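Long-range contact in dITP/XTP pyrophosphatase (Mycobacteroides abscessus, PDB 6WWD), which probably hydrolyses non-canonical purine nucleoside triphosphates such as XTP, dITP and ITP to monophosphates and diphosphate, cleansing the nucleotide pool: residues 119-124 with 156-161. Sequence-based numbering, arbitrary orientation.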
# COMPACT_ATOMS: atom_id res chain seq x y z
N ALA D 119 6.45 1.79 14.36
CA ALA D 119 5.05 2.19 14.49
C ALA D 119 4.96 3.71 14.52
O ALA D 119 5.96 4.41 14.67
CB ALA D 119 4.42 1.59 15.75
N ALA D 120 3.73 4.22 14.45
CA ALA D 120 3.46 5.65 14.57
C ALA D 120 2.08 5.88 15.18
O ALA D 120 1.13 5.15 14.86
CB ALA D 120 3.53 6.34 13.21
N PHE D 121 1.97 6.89 16.04
CA PHE D 121 0.66 7.45 16.35
C PHE D 121 0.27 8.39 15.22
O PHE D 121 1.08 9.22 14.78
CB PHE D 121 0.68 8.20 17.68
CG PHE D 121 0.44 7.33 18.90
CD1 PHE D 121 -0.60 6.41 18.93
CD2 PHE D 121 1.23 7.47 20.03
CE1 PHE D 121 -0.82 5.64 20.08
CE2 PHE D 121 1.03 6.70 21.18
CZ PHE D 121 0.00 5.78 21.21
N VAL D 122 -0.94 8.24 14.71
CA VAL D 122 -1.41 9.00 13.55
C VAL D 122 -2.68 9.72 13.94
O VAL D 122 -3.55 9.16 14.60
CB VAL D 122 -1.69 8.10 12.33
CG1 VAL D 122 -2.12 8.94 11.14
CG2 VAL D 122 -0.48 7.26 11.98
N SER D 123 -2.81 10.96 13.48
CA SER D 123 -4.01 11.74 13.71
C SER D 123 -4.36 12.44 12.41
O SER D 123 -3.52 13.15 11.84
CB SER D 123 -3.79 12.72 14.86
OG SER D 123 -4.93 13.48 15.09
N ALA D 124 -5.56 12.18 11.89
CA ALA D 124 -6.02 12.77 10.64
C ALA D 124 -7.25 13.65 10.88
O ALA D 124 -8.10 13.33 11.72
CB ALA D 124 -6.34 11.70 9.60
N GLY D 156 -4.48 4.36 26.61
CA GLY D 156 -4.42 3.65 25.34
C GLY D 156 -3.11 2.92 25.17
O GLY D 156 -2.67 2.17 26.04
N TYR D 157 -2.48 3.12 24.01
CA TYR D 157 -1.22 2.45 23.70
C TYR D 157 0.01 3.18 24.22
O TYR D 157 1.13 2.71 23.99
CB TYR D 157 -1.09 2.25 22.19
CG TYR D 157 -2.18 1.36 21.62
CD1 TYR D 157 -2.10 -0.02 21.73
CD2 TYR D 157 -3.27 1.91 20.95
CE1 TYR D 157 -3.09 -0.85 21.20
CE2 TYR D 157 -4.27 1.10 20.41
CZ TYR D 157 -4.17 -0.28 20.54
OH TYR D 157 -5.16 -1.08 20.02
N ASP D 158 -0.17 4.30 24.93
CA ASP D 158 0.98 5.04 25.45
C ASP D 158 1.99 4.17 26.21
O ASP D 158 3.20 4.38 26.02
CB ASP D 158 0.50 6.18 26.35
CG ASP D 158 -0.14 7.31 25.56
OD1 ASP D 158 -0.09 7.26 24.32
OD2 ASP D 158 -0.72 8.23 26.18
N PRO D 159 1.58 3.22 27.07
CA PRO D 159 2.58 2.42 27.81
C PRO D 159 3.43 1.52 26.92
O PRO D 159 4.46 1.04 27.40
CB PRO D 159 1.72 1.59 28.78
CG PRO D 159 0.48 2.35 28.92
CD PRO D 159 0.23 2.99 27.60
N ILE D 160 3.07 1.27 25.65
CA ILE D 160 3.88 0.41 24.80
C ILE D 160 4.37 1.13 23.55
O ILE D 160 4.92 0.49 22.66
CB ILE D 160 3.13 -0.88 24.40
CG1 ILE D 160 1.84 -0.52 23.63
CG2 ILE D 160 2.91 -1.80 25.59
CD1 ILE D 160 1.21 -1.73 22.99
N PHE D 161 4.17 2.44 23.45
CA PHE D 161 4.65 3.20 22.31
C PHE D 161 5.94 3.91 22.69
O PHE D 161 5.94 4.75 23.59
CB PHE D 161 3.61 4.21 21.83
CG PHE D 161 4.05 5.01 20.63
CD1 PHE D 161 4.10 4.42 19.38
CD2 PHE D 161 4.46 6.34 20.77
CE1 PHE D 161 4.53 5.16 18.26
CE2 PHE D 161 4.88 7.08 19.65
CZ PHE D 161 4.91 6.49 18.40
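Phe121, on a central strand of the HAM1 (Maf-clan) mixed sheet, meets Phe161 and the loop leading into it, which carries Gly156, Tyr157 and Asp158 of the predicted substrate site. The two side chains point in opposing directions as they pass. Their ring centroids lie 4.4 Å apart and the planes are inclined at 43°, an oblique pair. Phe121 CD2 sits over one face of the Phe161 ring, displaced toward the rim, and Phe121 CE2 comes within 3.5 Å of Phe161 CD2. Phe161 turns its ring back to the strand because chi1 of -179° sets CG opposite the backbone N, bringing CE1 to 3.9 Å from Ala120 CA; Ala119 O lies at the edge of this ring, near its plane. Trp141 and Leu75 also pack against Phe161, tying the pair to both flanking strands. The far end of Phe121 faces the loop: CZ is 3.8 Å from Tyr157 CB, while the Tyr157 phenol leads away, its OH hydrogen-bonded to Ser88 O. The 3-10 segment 158-160 follows, with Ile160 N bonded to Tyr157 O. The Asp158 carboxylate plane stands at 81° to the Phe121 ring plane, with OD1 3.4 Å from both Phe121 CE2 and Phe121 CZ.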